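Long-range contacts in catechol 1,2 dioxygenase (Acinetobacter radioresistens, PDB 2XSU), which probably catalyses the iron(III)-dependent intradiol cleavage of catechol by molecular oxygen to cis,cis-muconate, the first step of the catechol branch of the beta-ketoadipate pathway: residues T136-G141 and V192-M197; N149-A154 and V230-Y235; R236-Q241 and V291-E296; T265-T270 and F284-F289. The protein carries 1 engineered substitution. One frame throughout, in Å; residues are numbered along the deposited sequence.

Contact 1: T136-G141 and V192-M197; sequences TLIIEG and VALTTM
Leu137 pairs with Thr195, and Ile139 with Ala193, in an antiparallel ladder inside the mixed beta sheet of the intradiol dioxygenase domain. Four backbone hydrogen bonds hold it. Ile139 N to Ala193 O is 2.9 Å and its return bond, Ala193 N to Ile139 O, is 2.8 Å. At the other rung Thr195 N reaches Leu137 O at 2.7 Å, while Leu137 N sits 53° above the carbonyl plane of Thr195 O although its own N-H points straight at that oxygen.

Two side chains have polar partners beyond the ladder. Glu140 OE1 is taken up by Arg278 and His286. Thr195 has OG1 anti to its backbone N (chi1 -169°), which sends the hydroxyl to His160 NE2 and turns the methyl CG2 toward Leu137 CD2 and Ile139 CD1.

Apolar contacts form on both faces. On the face of Ile138, Leu194 CD1 touches both Thr136 CG2, 3.6 Å away, and Ile138 CG1, from nearly perpendicular directions. Val192 lies alongside Glu140. The other face carries Leu137, Ile139, Ala193 and Thr195. Past the strand end, Met197 runs across Leu137 at roughly a right angle, its SD 4.0 Å from Leu137 CD1 and equally far from Leu137 CD2.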
loop_
_atom_site.group_PDB
_atom_site.type_symbol
_atom_site.label_atom_id
_atom_site.label_comp_id
_atom_site.label_asym_id
_atom_site.label_seq_id
_atom_site.Cartn_x
_atom_site.Cartn_y
_atom_site.Cartn_z
ATOM N N THR A 136 -37.010 9.397 -13.018
ATOM C CA THR A 136 -37.051 8.027 -13.515
ATOM C C THR A 136 -36.265 7.935 -14.835
ATOM O O THR A 136 -36.288 8.852 -15.666
ATOM C CB THR A 136 -38.515 7.617 -13.775
ATOM O OG1 THR A 136 -39.208 7.564 -12.529
ATOM C CG2 THR A 136 -38.586 6.261 -14.405
ATOM N N LEU A 137 -35.508 6.844 -14.995
ATOM C CA LEU A 137 -34.749 6.566 -16.219
ATOM C C LEU A 137 -35.072 5.165 -16.706
ATOM O O LEU A 137 -35.020 4.221 -15.919
ATOM C CB LEU A 137 -33.233 6.646 -15.936
ATOM C CG LEU A 137 -32.302 6.147 -17.041
ATOM C CD1 LEU A 137 -32.402 6.992 -18.314
ATOM C CD2 LEU A 137 -30.858 6.166 -16.511
ATOM N N ILE A 138 -35.401 5.044 -17.991
ATOM C CA ILE A 138 -35.439 3.746 -18.668
ATOM C C ILE A 138 -34.212 3.635 -19.564
ATOM O O ILE A 138 -33.923 4.552 -20.384
ATOM C CB ILE A 138 -36.709 3.592 -19.521
ATOM C CG1 ILE A 138 -37.916 3.454 -18.583
ATOM C CG2 ILE A 138 -36.552 2.398 -20.496
ATOM C CD1 ILE A 138 -39.301 3.462 -19.260
ATOM N N ILE A 139 -33.481 2.533 -19.400
ATOM C CA ILE A 139 -32.366 2.200 -20.271
ATOM C C ILE A 139 -32.755 0.989 -21.060
ATOM O O ILE A 139 -33.253 0.004 -20.486
ATOM C CB ILE A 139 -31.090 1.790 -19.476
ATOM C CG1 ILE A 139 -30.771 2.842 -18.419
ATOM C CG2 ILE A 139 -29.929 1.553 -20.415
ATOM C CD1 ILE A 139 -29.688 2.384 -17.424
ATOM N N GLU A 140 -32.545 1.021 -22.368
ATOM C CA GLU A 140 -32.749 -0.192 -23.158
ATOM C C GLU A 140 -31.796 -0.339 -24.311
ATOM O O GLU A 140 -31.176 0.644 -24.753
ATOM C CB GLU A 140 -34.193 -0.392 -23.591
ATOM C CG GLU A 140 -34.721 0.541 -24.612
ATOM C CD GLU A 140 -36.267 0.451 -24.706
ATOM O OE1 GLU A 140 -36.893 1.436 -25.079
ATOM O OE2 GLU A 140 -36.858 -0.600 -24.395
ATOM N N GLY A 141 -31.612 -1.584 -24.727
ATOM C CA GLY A 141 -30.683 -1.875 -25.797
ATOM C C GLY A 141 -30.831 -3.283 -26.310
ATOM O O GLY A 141 -31.502 -4.110 -25.694
ATOM N N VAL A 192 -34.127 -4.343 -20.879
ATOM C CA VAL A 192 -34.726 -3.093 -20.432
ATOM C C VAL A 192 -34.515 -2.985 -18.933
ATOM O O VAL A 192 -34.838 -3.905 -18.165
ATOM C CB VAL A 192 -36.269 -3.053 -20.712
ATOM C CG1 VAL A 192 -36.895 -1.750 -20.203
ATOM C CG2 VAL A 192 -36.562 -3.269 -22.179
ATOM N N ALA A 193 -33.947 -1.852 -18.520
ATOM C CA ALA A 193 -33.842 -1.518 -17.131
ATOM C C ALA A 193 -34.678 -0.282 -16.799
ATOM O O ALA A 193 -34.518 0.779 -17.400
ATOM C CB ALA A 193 -32.370 -1.279 -16.740
ATOM N N LEU A 194 -35.547 -0.427 -15.812
ATOM C CA LEU A 194 -36.278 0.705 -15.224
ATOM C C LEU A 194 -35.567 1.119 -13.937
ATOM O O LEU A 194 -35.408 0.339 -12.990
ATOM C CB LEU A 194 -37.762 0.325 -14.971
ATOM C CG LEU A 194 -38.611 1.356 -14.194
ATOM C CD1 LEU A 194 -38.707 2.708 -14.909
ATOM C CD2 LEU A 194 -40.021 0.769 -13.907
ATOM N N THR A 195 -35.087 2.363 -13.906
ATOM C CA THR A 195 -34.234 2.788 -12.796
ATOM C C THR A 195 -34.392 4.290 -12.523
ATOM O O THR A 195 -35.457 4.870 -12.830
ATOM C CB THR A 195 -32.749 2.361 -13.082
ATOM O OG1 THR A 195 -31.955 2.534 -11.916
ATOM C CG2 THR A 195 -32.144 3.095 -14.283
ATOM N N THR A 196 -33.363 4.888 -11.921
ATOM C CA THR A 196 -33.336 6.324 -11.641
ATOM C C THR A 196 -32.070 6.932 -12.223
ATOM O O THR A 196 -31.094 6.207 -12.480
ATOM C CB THR A 196 -33.427 6.636 -10.147
ATOM O OG1 THR A 196 -32.428 5.902 -9.413
ATOM C CG2 THR A 196 -34.810 6.245 -9.623
ATOM N N MET A 197 -32.115 8.237 -12.506
ATOM C CA MET A 197 -30.953 8.930 -13.096
ATOM C C MET A 197 -29.775 8.960 -12.127
ATOM O O MET A 197 -29.920 9.504 -11.047
ATOM C CB MET A 197 -31.347 10.377 -13.431
ATOM C CG MET A 197 -32.113 10.564 -14.740
ATOM S SD MET A 197 -31.182 10.131 -16.226
ATOM C CE MET A 197 -29.448 10.298 -15.636
#

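Contact 2: N149-A154 and V230-Y235; sequences NIIEGA and VSAPGY
A type II beta turn from Ala232 to Tyr235, at the end of strand 221-231, packs here against the loop that joins strands 136-145 and 155-159 of the dioxygenase domain, with Ile151 meeting the ring of Tyr235. The turn is closed by Tyr235 N bonding to Ala232 O at 3.0 Å, and Gly234 takes the positive phi of its third position. No hydrogen bond runs between the two segments, so the contact rests mainly on carbon surfaces.

The main element is a CH-pi contact. Ile151 CD1 stands over the centre of the Tyr235 ring, 3.6 Å from the centroid and only 12° off the ring normal. The two side chains come from opposite directions, and the end methyl of the isoleucine lands on the flat of the ring. With CG1 anti to its carbonyl carbon (chi1 -58°) and the chain extended to CD1, Ile151 sends one branch to the tyrosine and leaves CG2 to meet Ala232 CB at 4.0 Å. Leu293 of strand 284-293 touches both Ile151 and Tyr235, extending this apolar patch into the sheet.

Further along the loop, the backbone is tied to Thr185, whose OG1 bonds to both Ile151 O and Ala154 N. Ala154 lies beside the start of the turn, where its methyl faces that of Ala232. The backbone makes one close approach as well: Ala154 CA lies 3.5 Å from Ser231 O, a CA-H...O contact with an angle of 123° at the hydrogen.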
loop_
_atom_site.group_PDB
_atom_site.type_symbol
_atom_site.label_atom_id
_atom_site.label_comp_id
_atom_site.label_asym_id
_atom_site.label_seq_id
_atom_site.Cartn_x
_atom_site.Cartn_y
_atom_site.Cartn_z
ATOM N N ASN A 149 -26.444 -9.454 -35.738
ATOM C CA ASN A 149 -27.277 -10.592 -35.351
ATOM C C ASN A 149 -27.518 -10.553 -33.850
ATOM O O ASN A 149 -26.572 -10.385 -33.070
ATOM C CB ASN A 149 -26.608 -11.915 -35.699
ATOM C CG ASN A 149 -26.318 -12.059 -37.188
ATOM O OD1 ASN A 149 -25.182 -12.316 -37.582
ATOM N ND2 ASN A 149 -27.341 -11.878 -38.017
ATOM N N ILE A 150 -28.774 -10.719 -33.447
ATOM C CA ILE A 150 -29.114 -10.686 -32.015
ATOM C C ILE A 150 -28.517 -11.871 -31.224
ATOM O O ILE A 150 -28.322 -12.977 -31.763
ATOM C CB ILE A 150 -30.646 -10.490 -31.765
ATOM C CG1 ILE A 150 -31.455 -11.702 -32.244
ATOM C CG2 ILE A 150 -31.150 -9.212 -32.447
ATOM C CD1 ILE A 150 -31.675 -12.772 -31.190
ATOM N N ILE A 151 -28.176 -11.607 -29.963
ATOM C CA ILE A 151 -27.700 -12.621 -29.028
ATOM C C ILE A 151 -28.720 -12.767 -27.896
ATOM O O ILE A 151 -28.915 -11.837 -27.088
ATOM C CB ILE A 151 -26.300 -12.284 -28.424
ATOM C CG1 ILE A 151 -25.267 -12.120 -29.538
ATOM C CG2 ILE A 151 -25.858 -13.351 -27.437
ATOM C CD1 ILE A 151 -23.888 -11.535 -29.060
ATOM N N GLU A 152 -29.380 -13.929 -27.841
ATOM C CA GLU A 152 -30.315 -14.255 -26.757
ATOM C C GLU A 152 -29.567 -14.888 -25.579
ATOM O O GLU A 152 -28.682 -15.725 -25.788
ATOM C CB GLU A 152 -31.430 -15.212 -27.251
ATOM C CG GLU A 152 -32.393 -15.684 -26.122
ATOM C CD GLU A 152 -33.480 -16.680 -26.600
ATOM O OE1 GLU A 152 -33.277 -17.335 -27.647
ATOM O OE2 GLU A 152 -34.536 -16.803 -25.916
ATOM N N GLY A 153 -29.914 -14.494 -24.345
ATOM C CA GLY A 153 -29.323 -15.072 -23.143
ATOM C C GLY A 153 -27.994 -14.471 -22.708
ATOM O O GLY A 153 -27.349 -14.985 -21.798
ATOM N N ALA A 154 -27.607 -13.365 -23.341
ATOM C CA ALA A 154 -26.436 -12.611 -22.898
ATOM C C ALA A 154 -26.699 -12.042 -21.507
ATOM O O ALA A 154 -27.816 -11.592 -21.216
ATOM C CB ALA A 154 -26.117 -11.502 -23.882
ATOM N N VAL A 230 -20.867 -7.291 -19.795
ATOM C CA VAL A 230 -21.711 -8.043 -20.739
ATOM C C VAL A 230 -20.957 -9.304 -21.127
ATOM O O VAL A 230 -19.804 -9.246 -21.518
ATOM C CB VAL A 230 -22.129 -7.214 -21.978
ATOM C CG1 VAL A 230 -23.178 -8.011 -22.844
ATOM C CG2 VAL A 230 -22.728 -5.839 -21.549
ATOM N N SER A 231 -21.609 -10.458 -21.005
ATOM C CA SER A 231 -20.944 -11.728 -21.345
ATOM C C SER A 231 -21.944 -12.662 -22.012
ATOM O O SER A 231 -23.141 -12.537 -21.770
ATOM C CB SER A 231 -20.337 -12.379 -20.094
ATOM O OG SER A 231 -21.307 -12.676 -19.089
ATOM N N ALA A 232 -21.438 -13.597 -22.830
ATOM C CA ALA A 232 -22.287 -14.599 -23.492
ATOM C C ALA A 232 -21.418 -15.736 -24.010
ATOM O O ALA A 232 -20.290 -15.495 -24.431
ATOM C CB ALA A 232 -23.044 -13.985 -24.623
ATOM N N PRO A 233 -21.940 -16.971 -23.995
ATOM C CA PRO A 233 -21.135 -18.086 -24.533
ATOM C C PRO A 233 -20.694 -17.827 -25.955
ATOM O O PRO A 233 -21.502 -17.419 -26.804
ATOM C CB PRO A 233 -22.116 -19.267 -24.507
ATOM C CG PRO A 233 -23.049 -18.946 -23.409
ATOM C CD PRO A 233 -23.185 -17.435 -23.360
ATOM N N GLY A 234 -19.404 -18.032 -26.201
ATOM C CA GLY A 234 -18.825 -17.805 -27.519
ATOM C C GLY A 234 -18.341 -16.399 -27.827
ATOM O O GLY A 234 -17.806 -16.145 -28.916
ATOM N N TYR A 235 -18.568 -15.478 -26.891
ATOM C CA TYR A 235 -18.173 -14.065 -27.061
ATOM C C TYR A 235 -17.207 -13.571 -25.985
ATOM O O TYR A 235 -17.173 -14.091 -24.858
ATOM C CB TYR A 235 -19.422 -13.161 -27.125
ATOM C CG TYR A 235 -20.282 -13.467 -28.329
ATOM C CD1 TYR A 235 -20.087 -12.797 -29.543
ATOM C CD2 TYR A 235 -21.279 -14.456 -28.262
ATOM C CE1 TYR A 235 -20.867 -13.100 -30.665
ATOM C CE2 TYR A 235 -22.053 -14.762 -29.376
ATOM C CZ TYR A 235 -21.843 -14.082 -30.567
ATOM O OH TYR A 235 -22.605 -14.377 -31.683
#

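Contact 3: R236-Q241 and V291-E296; sequences RKLTTQ and VELVKE
Val291 CG1 meets Leu238 CD2 at 3.8 Å, the two side chains crossing at a slant where strands 284-293 and 238-244 of the dioxygenase domain face each other. Leu238 has CG anti to its backbone N (chi1 173°), and its CD2 branch does the touching. Two residues on, Leu293 brings CD2 to within 4.1 Å of Leu238 CB, and the same methyl reaches the carbonyl oxygen of Arg236.

Val294 is where the backbones join directly. Its carbonyl oxygen accepts a nearly linear hydrogen bond from Arg236 N at 2.9 Å, the donor lying close to the line of the C=O bond. The same residue is also linked through water: Val294 N donates to a water that in turn donates to Arg236 O, 2.9 Å from it. Val294 also lies alongside Arg236, with CG1 3.9 Å from Arg236 CD. The arginine is bent at chi3 (79°) and its guanidinium group goes to partners beyond the two segments, Asp94 in a salt bridge and the carbonyl oxygen of Pro301.

At Lys295 the backbone oxygen comes up to Arg236 CG. Glu296 then sets its CG 3.6 Å from Arg236 N. A second water accepts from Lys237 N and may donate to Glu296 OE2, which is within hydrogen-bonding distance of it.

The character of the contact thus changes along the chain. Leu238, Val291 and Leu293 make the buried part, whereas one direct bond and one water bridge, probably with a second, join the ends, so solvent serves as part of the connection there.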
loop_
_atom_site.group_PDB
_atom_site.type_symbol
_atom_site.label_atom_id
_atom_site.label_comp_id
_atom_site.label_asym_id
_atom_site.label_seq_id
_atom_site.Cartn_x
_atom_site.Cartn_y
_atom_site.Cartn_z
ATOM N N ARG A 236 -16.417 -12.556 -26.359
ATOM C CA ARG A 236 -15.475 -11.930 -25.440
ATOM C C ARG A 236 -16.240 -11.099 -24.398
ATOM O O ARG A 236 -17.055 -10.265 -24.778
ATOM C CB ARG A 236 -14.528 -11.014 -26.215
ATOM C CG ARG A 236 -13.790 -11.687 -27.379
ATOM C CD ARG A 236 -12.754 -10.725 -27.963
ATOM N NE ARG A 236 -11.524 -10.643 -27.164
ATOM C CZ ARG A 236 -10.828 -9.516 -26.974
ATOM N NH1 ARG A 236 -11.281 -8.361 -27.443
ATOM N NH2 ARG A 236 -9.703 -9.535 -26.277
ATOM N N LYS A 237 -15.945 -11.310 -23.121
ATOM C CA LYS A 237 -16.573 -10.514 -22.037
ATOM C C LYS A 237 -16.172 -9.045 -22.161
ATOM O O LYS A 237 -15.008 -8.716 -22.473
ATOM C CB LYS A 237 -16.170 -11.032 -20.667
ATOM C CG LYS A 237 -16.940 -10.365 -19.523
ATOM C CD LYS A 237 -16.693 -11.092 -18.215
ATOM C CE LYS A 237 -17.590 -10.547 -17.087
ATOM N NZ LYS A 237 -17.589 -11.481 -15.911
ATOM N N LEU A 238 -17.145 -8.179 -21.900
ATOM C CA LEU A 238 -16.961 -6.744 -22.044
ATOM C C LEU A 238 -17.158 -6.042 -20.720
ATOM O O LEU A 238 -18.152 -6.271 -20.040
ATOM C CB LEU A 238 -17.940 -6.178 -23.066
ATOM C CG LEU A 238 -18.011 -4.642 -23.231
ATOM C CD1 LEU A 238 -16.690 -4.087 -23.771
ATOM C CD2 LEU A 238 -19.152 -4.227 -24.136
ATOM N N THR A 239 -16.197 -5.175 -20.378
ATOM C CA THR A 239 -16.331 -4.259 -19.241
ATOM C C THR A 239 -16.472 -2.866 -19.830
ATOM O O THR A 239 -15.592 -2.398 -20.551
ATOM C CB THR A 239 -15.095 -4.300 -18.315
ATOM O OG1 THR A 239 -14.931 -5.629 -17.787
ATOM C CG2 THR A 239 -15.247 -3.270 -17.137
ATOM N N THR A 240 -17.603 -2.205 -19.572
ATOM C CA THR A 240 -17.820 -0.877 -20.176
ATOM C C THR A 240 -18.726 0.006 -19.313
ATOM O O THR A 240 -19.010 -0.338 -18.167
ATOM C CB THR A 240 -18.329 -1.009 -21.646
ATOM O OG1 THR A 240 -18.202 0.256 -22.328
ATOM C CG2 THR A 240 -19.755 -1.504 -21.669
ATOM N N GLN A 241 -19.067 1.191 -19.830
ATOM C CA GLN A 241 -20.064 2.067 -19.210
ATOM C C GLN A 241 -20.694 2.942 -20.285
ATOM O O GLN A 241 -20.213 2.981 -21.407
ATOM C CB GLN A 241 -19.442 2.971 -18.161
ATOM C CG GLN A 241 -18.612 4.094 -18.693
ATOM C CD GLN A 241 -17.955 4.901 -17.589
ATOM O OE1 GLN A 241 -17.959 4.502 -16.408
ATOM N NE2 GLN A 241 -17.378 6.037 -17.971
ATOM N N VAL A 291 -25.267 -2.874 -27.407
ATOM C CA VAL A 291 -23.968 -3.468 -27.162
ATOM C C VAL A 291 -23.631 -4.441 -28.280
ATOM O O VAL A 291 -24.439 -5.305 -28.622
ATOM C CB VAL A 291 -23.924 -4.210 -25.820
ATOM C CG1 VAL A 291 -22.583 -4.904 -25.640
ATOM C CG2 VAL A 291 -24.142 -3.231 -24.657
ATOM N N GLU A 292 -22.434 -4.293 -28.826
ATOM C CA GLU A 292 -21.915 -5.226 -29.827
ATOM C C GLU A 292 -20.746 -6.008 -29.237
ATOM O O GLU A 292 -19.742 -5.426 -28.782
ATOM C CB GLU A 292 -21.483 -4.435 -31.065
ATOM C CG GLU A 292 -20.801 -5.209 -32.162
ATOM C CD GLU A 292 -20.416 -4.296 -33.331
ATOM O OE1 GLU A 292 -21.326 -3.839 -34.059
ATOM O OE2 GLU A 292 -19.206 -4.007 -33.493
ATOM N N LEU A 293 -20.879 -7.329 -29.243
ATOM C CA LEU A 293 -19.852 -8.232 -28.733
ATOM C C LEU A 293 -19.043 -8.862 -29.869
ATOM O O LEU A 293 -19.577 -9.123 -30.965
ATOM C CB LEU A 293 -20.483 -9.346 -27.876
ATOM C CG LEU A 293 -21.253 -8.921 -26.630
ATOM C CD1 LEU A 293 -21.863 -10.161 -25.954
ATOM C CD2 LEU A 293 -20.324 -8.188 -25.673
ATOM N N VAL A 294 -17.767 -9.095 -29.592
ATOM C CA VAL A 294 -16.838 -9.707 -30.555
ATOM C C VAL A 294 -16.790 -11.216 -30.287
ATOM O O VAL A 294 -16.754 -11.649 -29.139
ATOM C CB VAL A 294 -15.429 -9.065 -30.433
ATOM C CG1 VAL A 294 -14.412 -9.732 -31.374
ATOM C CG2 VAL A 294 -15.496 -7.546 -30.708
ATOM N N LYS A 295 -16.796 -12.028 -31.350
ATOM C CA LYS A 295 -16.705 -13.480 -31.154
ATOM C C LYS A 295 -15.346 -13.892 -30.582
ATOM O O LYS A 295 -14.292 -13.314 -30.928
ATOM C CB LYS A 295 -17.021 -14.266 -32.451
ATOM C CG LYS A 295 -16.106 -13.969 -33.637
ATOM C CD LYS A 295 -15.963 -15.189 -34.584
ATOM C CE LYS A 295 -15.051 -14.900 -35.809
ATOM N NZ LYS A 295 -13.821 -14.079 -35.526
ATOM N N GLU A 296 -15.369 -14.869 -29.683
ATOM C CA GLU A 296 -14.142 -15.405 -29.103
ATOM C C GLU A 296 -13.419 -16.188 -30.186
ATOM O O GLU A 296 -13.991 -17.105 -30.771
ATOM C CB GLU A 296 -14.443 -16.352 -27.947
ATOM C CG GLU A 296 -14.723 -15.682 -26.614
ATOM C CD GLU A 296 -15.142 -16.678 -25.523
ATOM O OE1 GLU A 296 -15.600 -17.799 -25.871
ATOM O OE2 GLU A 296 -15.017 -16.333 -24.320
HETATM O O HOH W 1 -16.857 -8.370 -26.925
HETATM O O HOH W 2 -14.612 -13.811 -22.605
#

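Contact 4: T265-T270 and F284-F289; sequences TATDVT and FKHITF
Val269 CB lies over one face of the Phe284 ring, 3.8 Å from the centroid and displaced toward the rim, while its CG1 touches Phe284 CZ. The ring gets there because CG stands between the backbone N and the carbonyl carbon (chi1 59°), swinging it beneath the valine. The His286 ring has Thr288 OG1 at its edge, in plane.

These residues belong to the antiparallel pairing of strands 263-269 and 284-293 in the dioxygenase sheet. Backbone bonds flank the pair Val269 and Phe284, with Val269 N 2.8 Å from Phe284 O, and a second pair joins Thr267 and His286. His286 O is gripped twice: Thr267 N at 2.9 Å and Thr267 OG1 at 3.1 Å reach it from opposite faces of its plane.

On the opposite face of the sheet from Val269 and Phe284, Asp268 and Lys285 run alongside each other, and Lys285 NZ meets Asp268 OD1 on its syn side at 2.9 Å. That ammonium also forms a salt bridge with Asp135. A water donates to Asp268 OD1 as well. Paired with two carboxylates, Lys285 would be expected to keep its positive charge, linking this strand pair to the segment before strand 136-145.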
loop_
_atom_site.group_PDB
_atom_site.type_symbol
_atom_site.label_atom_id
_atom_site.label_comp_id
_atom_site.label_asym_id
_atom_site.label_seq_id
_atom_site.Cartn_x
_atom_site.Cartn_y
_atom_site.Cartn_z
ATOM N N THR A 265 -27.104 10.167 -24.884
ATOM C CA THR A 265 -27.990 11.308 -24.657
ATOM C C THR A 265 -29.276 10.830 -23.986
ATOM O O THR A 265 -29.933 9.885 -24.469
ATOM C CB THR A 265 -28.297 12.001 -26.003
ATOM O OG1 THR A 265 -27.071 12.506 -26.557
ATOM C CG2 THR A 265 -29.252 13.163 -25.808
ATOM N N ALA A 266 -29.622 11.457 -22.875
ATOM C CA ALA A 266 -30.871 11.132 -22.151
ATOM C C ALA A 266 -31.979 11.929 -22.816
ATOM O O ALA A 266 -31.967 13.170 -22.773
ATOM C CB ALA A 266 -30.738 11.513 -20.700
ATOM N N THR A 267 -32.922 11.237 -23.438
ATOM C CA THR A 267 -34.053 11.908 -24.044
ATOM C C THR A 267 -35.189 12.070 -23.030
ATOM O O THR A 267 -35.288 11.311 -22.054
ATOM C CB THR A 267 -34.501 11.179 -25.295
ATOM O OG1 THR A 267 -35.106 9.940 -24.930
ATOM C CG2 THR A 267 -33.310 10.899 -26.207
ATOM N N ASP A 268 -36.034 13.092 -23.229
ATOM C CA ASP A 268 -37.134 13.361 -22.303
ATOM C C ASP A 268 -38.417 12.839 -22.924
ATOM O O ASP A 268 -38.689 13.113 -24.097
ATOM C CB ASP A 268 -37.276 14.867 -22.051
ATOM C CG ASP A 268 -36.354 15.372 -20.948
ATOM O OD1 ASP A 268 -36.680 15.167 -19.752
ATOM O OD2 ASP A 268 -35.339 16.032 -21.279
ATOM N N VAL A 269 -39.173 12.065 -22.161
ATOM C CA VAL A 269 -40.463 11.541 -22.629
ATOM C C VAL A 269 -41.549 12.180 -21.788
ATOM O O VAL A 269 -41.669 11.905 -20.614
ATOM C CB VAL A 269 -40.524 9.989 -22.585
ATOM C CG1 VAL A 269 -41.864 9.490 -23.181
ATOM C CG2 VAL A 269 -39.357 9.368 -23.358
ATOM N N THR A 270 -42.330 13.069 -22.412
ATOM C CA THR A 270 -43.434 13.776 -21.753
ATOM C C THR A 270 -44.794 13.353 -22.331
ATOM O O THR A 270 -45.838 13.668 -21.757
ATOM C CB THR A 270 -43.272 15.311 -21.918
ATOM O OG1 THR A 270 -43.056 15.624 -23.299
ATOM C CG2 THR A 270 -42.076 15.814 -21.093
ATOM N N PHE A 284 -40.361 10.861 -17.985
ATOM C CA PHE A 284 -39.143 10.146 -17.614
ATOM C C PHE A 284 -38.050 10.416 -18.637
ATOM O O PHE A 284 -38.281 11.002 -19.708
ATOM C CB PHE A 284 -39.410 8.621 -17.464
ATOM C CG PHE A 284 -39.947 7.956 -18.711
ATOM C CD1 PHE A 284 -39.103 7.252 -19.559
ATOM C CD2 PHE A 284 -41.308 8.038 -19.044
ATOM C CE1 PHE A 284 -39.551 6.646 -20.700
ATOM C CE2 PHE A 284 -41.789 7.409 -20.205
ATOM C CZ PHE A 284 -40.912 6.720 -21.035
ATOM N N LYS A 285 -36.839 9.978 -18.299
ATOM C CA LYS A 285 -35.718 10.049 -19.205
ATOM C C LYS A 285 -35.516 8.697 -19.820
ATOM O O LYS A 285 -35.794 7.669 -19.164
ATOM C CB LYS A 285 -34.454 10.463 -18.444
ATOM C CG LYS A 285 -34.569 11.821 -17.742
ATOM C CD LYS A 285 -34.315 12.968 -18.675
ATOM C CE LYS A 285 -34.038 14.215 -17.865
ATOM N NZ LYS A 285 -35.286 14.744 -17.237
ATOM N N HIS A 286 -35.050 8.702 -21.059
ATOM C CA HIS A 286 -34.800 7.470 -21.799
ATOM C C HIS A 286 -33.421 7.427 -22.457
ATOM O O HIS A 286 -33.030 8.352 -23.179
ATOM C CB HIS A 286 -35.890 7.259 -22.862
ATOM C CG HIS A 286 -35.775 5.954 -23.576
ATOM N ND1 HIS A 286 -34.899 5.750 -24.617
ATOM C CD2 HIS A 286 -36.431 4.779 -23.395
ATOM C CE1 HIS A 286 -35.016 4.505 -25.052
ATOM N NE2 HIS A 286 -35.956 3.903 -24.340
ATOM N N ILE A 287 -32.691 6.332 -22.230
ATOM C CA ILE A 287 -31.385 6.127 -22.863
ATOM C C ILE A 287 -31.380 4.818 -23.626
ATOM O O ILE A 287 -31.834 3.781 -23.103
ATOM C CB ILE A 287 -30.253 6.158 -21.808
ATOM C CG1 ILE A 287 -30.071 7.604 -21.339
ATOM C CG2 ILE A 287 -28.946 5.558 -22.384
ATOM C CD1 ILE A 287 -29.122 7.778 -20.184
ATOM N N THR A 288 -30.913 4.878 -24.879
ATOM C CA THR A 288 -30.621 3.694 -25.665
ATOM C C THR A 288 -29.134 3.405 -25.577
ATOM O O THR A 288 -28.298 4.278 -25.885
ATOM C CB THR A 288 -31.034 3.870 -27.167
ATOM O OG1 THR A 288 -32.442 4.141 -27.240
ATOM C CG2 THR A 288 -30.721 2.605 -28.000
ATOM N N PHE A 289 -28.800 2.190 -25.150
ATOM C CA PHE A 289 -27.426 1.741 -25.179
ATOM C C PHE A 289 -27.351 0.299 -25.721
ATOM O O PHE A 289 -27.575 -0.689 -24.985
ATOM C CB PHE A 289 -26.804 1.876 -23.782
ATOM C CG PHE A 289 -25.315 1.592 -23.746
ATOM C CD1 PHE A 289 -24.413 2.473 -24.343
ATOM C CD2 PHE A 289 -24.824 0.453 -23.083
ATOM C CE1 PHE A 289 -23.021 2.216 -24.297
ATOM C CE2 PHE A 289 -23.444 0.181 -23.045
ATOM C CZ PHE A 289 -22.548 1.068 -23.656
HETATM O O HOH W 3 -30.425 7.630 -25.917
HETATM O O HOH W 4 -38.763 13.991 -18.732
#

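All four contacts involve one mixed sheet of the dioxygenase domain. Contacts 1 and 4, with centres 8 Å apart, share a strand border: Ile138 O bonds to Ile287 N at 2.8 Å, and Glu140 OE1 lies 2.7 Å from His286 NE2. Contacts 2 and 3, 9 Å between centres, are joined by Val230 O to Leu238 N and Gly234 O to Glu296 N, both 2.9 Å. Strand 284-293 runs through contacts 3 and 4. The iron is bound by Tyr167, Tyr201, His225 and His227. The side chains of Met197 in contact 1 and Ile287 in contact 4 are each about 9 Å from that of His225, Leu238's is about 11 Å from that of His227, and Ile139's about 13 Å from the iron.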